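Side-chain contact in DUF1881 domain-containing protein (Neurospora crassa, PDB 5Z6D), which is an abundant protein of the fruiting body, with a beta-gamma-crystallin domain whose calcium site is rendered inoperative by contacts with its Ig-like domain: residues Arg84-Asp87 with Asp88-Ala92. The protein carries 1 engineered substitution. Numbering follows the deposited sequence.
Sequences RVVD and DDTRA
T90 packs against V86 across a type I beta turn that runs from D87 to T90. Its CB lies 3.7 Å from CB of V86 and also comes to 3.4 Å from the backbone O of D87. From there the side chain divides. The methyl continues over V86: CG2 of T90 meets CB of V86 at 3.7 Å and CG2 of V86 at 3.9 Å, and the two branched side chains cross at about a right angle. The hydroxyl takes the other branch: OG1 lies beside the backbone N (chi1 -70°) and thus opposite the carbonyl carbon, which aims it at a water 2.6 Å from OG1. That water accepts from N of D87 and donates to OD2 of the same residue at 3.0 Å, tying the hydroxyl to both backbone and carboxylate of the first turn residue. The turn itself is closed by N of T90 bonding to O of D87 at 3.1 Å, with the donor well above the carbonyl plane. OD1 of D89 comes to 3.5 Å from CB of D87, but the carboxylates of D87 and D89 are not in contact. The turn links strand 82-87 of the crystallin domain to strand 91-99 of the Ig-like domain. V86 also packs on K51 and I53 of strand 50-55, while T90 touches I135 of strand 131-136, placing the contact at the junction of the two domains.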
ATOM      1  N   ARG A  84     -10.415   1.926   2.353  1.00 14.34           N
ATOM      2  CA  ARG A  84     -10.849   1.137   3.490  1.00 13.63           C
ATOM      3  C   ARG A  84     -10.722   2.019   4.714  1.00 17.93           C
ATOM      4  O   ARG A  84      -9.722   2.724   4.893  1.00 17.27           O
ATOM      5  CB  ARG A  84     -10.026  -0.151   3.649  1.00 16.62           C
ATOM      6  CG  ARG A  84     -10.552  -1.052   4.758  1.00 21.09           C
ATOM      7  CD  ARG A  84      -9.787  -2.378   4.848  1.00 23.87           C
ATOM      8  NE  ARG A  84      -9.819  -3.138   3.601  1.00 25.63           N
ATOM      9  CZ  ARG A  84      -9.189  -4.299   3.433  1.00 31.30           C
ATOM     10  NH1 ARG A  84      -8.476  -4.806   4.432  1.00 27.33           N
ATOM     11  NH2 ARG A  84      -9.257  -4.942   2.273  1.00 34.45           N
ATOM     12  N   VAL A  85     -11.761   2.022   5.533  1.00 15.99           N
ATOM     13  CA  VAL A  85     -11.710   2.701   6.810  1.00 16.06           C
ATOM     14  C   VAL A  85     -11.240   1.698   7.853  1.00 19.11           C
ATOM     15  O   VAL A  85     -11.872   0.641   8.043  1.00 19.99           O
ATOM     16  CB  VAL A  85     -13.076   3.282   7.222  1.00 15.32           C
ATOM     17  CG1 VAL A  85     -12.925   4.107   8.492  1.00 18.03           C
ATOM     18  CG2 VAL A  85     -13.695   4.100   6.071  1.00 18.54           C
ATOM     19  N   VAL A  86     -10.119   2.010   8.490  1.00 17.50           N
ATOM     20  CA  VAL A  86      -9.469   1.095   9.426  1.00 17.24           C
ATOM     21  C   VAL A  86      -9.209   1.759  10.777  1.00 20.17           C
ATOM     22  O   VAL A  86      -9.305   2.990  10.918  1.00 20.25           O
ATOM     23  CB  VAL A  86      -8.132   0.561   8.860  1.00 19.67           C
ATOM     24  CG1 VAL A  86      -8.362  -0.217   7.554  1.00 17.65           C
ATOM     25  CG2 VAL A  86      -7.136   1.706   8.658  1.00 20.98           C
ATOM     26  N   ASP A  87      -8.886   0.949  11.780  1.00 21.24           N
ATOM     27  CA  ASP A  87      -8.470   1.489  13.072  1.00 22.62           C
ATOM     28  C   ASP A  87      -7.205   2.329  12.914  1.00 19.55           C
ATOM     29  O   ASP A  87      -6.427   2.119  11.990  1.00 22.50           O
ATOM     30  CB  ASP A  87      -8.228   0.366  14.083  1.00 28.41           C
ATOM     31  CG  ASP A  87      -9.493  -0.410  14.404  1.00 43.77           C
ATOM     32  OD1 ASP A  87     -10.378   0.160  15.076  1.00 46.96           O
ATOM     33  OD2 ASP A  87      -9.604  -1.585  13.991  1.00 41.08           O
ATOM     34  N   ASP A  88      -7.002   3.287  13.812  1.00 24.17           N
ATOM     35  CA  ASP A  88      -5.847   4.175  13.718  1.00 25.34           C
ATOM     36  C   ASP A  88      -4.498   3.449  13.736  1.00 28.57           C
ATOM     37  O   ASP A  88      -3.516   3.941  13.176  1.00 29.38           O
ATOM     38  CB  ASP A  88      -5.894   5.209  14.851  1.00 33.81           C
ATOM     39  CG  ASP A  88      -6.008   4.572  16.226  1.00 54.93           C
ATOM     40  OD1 ASP A  88      -5.302   3.580  16.498  1.00 63.65           O
ATOM     41  OD2 ASP A  88      -6.808   5.067  17.044  1.00 67.81           O
ATOM     42  N   ASP A  89      -4.447   2.276  14.362  1.00 22.67           N
ATOM     43  CA  ASP A  89      -3.185   1.572  14.503  1.00 25.49           C
ATOM     44  C   ASP A  89      -3.073   0.415  13.516  1.00 25.94           C
ATOM     45  O   ASP A  89      -2.151  -0.399  13.594  1.00 25.28           O
ATOM     46  CB  ASP A  89      -2.989   1.080  15.946  1.00 38.14           C
ATOM     47  CG  ASP A  89      -4.130   0.207  16.442  1.00 45.13           C
ATOM     48  OD1 ASP A  89      -5.229   0.221  15.841  1.00 41.15           O
ATOM     49  OD2 ASP A  89      -3.923  -0.489  17.459  1.00 53.57           O
ATOM     50  N   THR A  90      -4.013   0.349  12.583  1.00 21.47           N
ATOM     51  CA  THR A  90      -3.888  -0.565  11.454  1.00 20.83           C
ATOM     52  C   THR A  90      -2.859  -0.000  10.485  1.00 23.69           C
ATOM     53  O   THR A  90      -2.796   1.212  10.277  1.00 24.62           O
ATOM     54  CB  THR A  90      -5.234  -0.775  10.766  1.00 21.26           C
ATOM     55  OG1 THR A  90      -6.089  -1.529  11.638  1.00 24.18           O
ATOM     56  CG2 THR A  90      -5.071  -1.518   9.451  1.00 20.73           C
ATOM     57  N   ARG A  91      -2.042  -0.882   9.912  1.00 20.50           N
ATOM     58  CA  ARG A  91      -0.889  -0.476   9.115  1.00 23.56           C
ATOM     59  C   ARG A  91      -1.040  -0.738   7.634  1.00 23.54           C
ATOM     60  O   ARG A  91      -1.400  -1.842   7.219  1.00 20.63           O
ATOM     61  CB  ARG A  91       0.362  -1.200   9.595  1.00 22.13           C
ATOM     62  CG  ARG A  91       0.798  -0.811  10.987  1.00 28.55           C
ATOM     63  CD  ARG A  91       1.211   0.630  11.030  1.00 35.59           C
ATOM     64  NE  ARG A  91       1.787   0.984  12.324  1.00 47.87           N
ATOM     65  CZ  ARG A  91       2.346   2.158  12.588  1.00 51.22           C
ATOM     66  NH1 ARG A  91       2.409   3.084  11.640  1.00 49.05           N
ATOM     67  NH2 ARG A  91       2.852   2.401  13.791  1.00 56.65           N
ATOM     68  N   ALA A  92      -0.726   0.279   6.836  1.00 17.30           N
ATOM     69  CA  ALA A  92      -0.551   0.075   5.406  1.00 17.39           C
ATOM     70  C   ALA A  92       0.850  -0.455   5.167  1.00 14.76           C
ATOM     71  O   ALA A  92       1.839   0.179   5.517  1.00 20.68           O
ATOM     72  CB  ALA A  92      -0.780   1.363   4.638  1.00 22.17           C
TER
HETATM   73  O   HOH W   1      -8.619  -1.985  11.184  1.00 24.07           O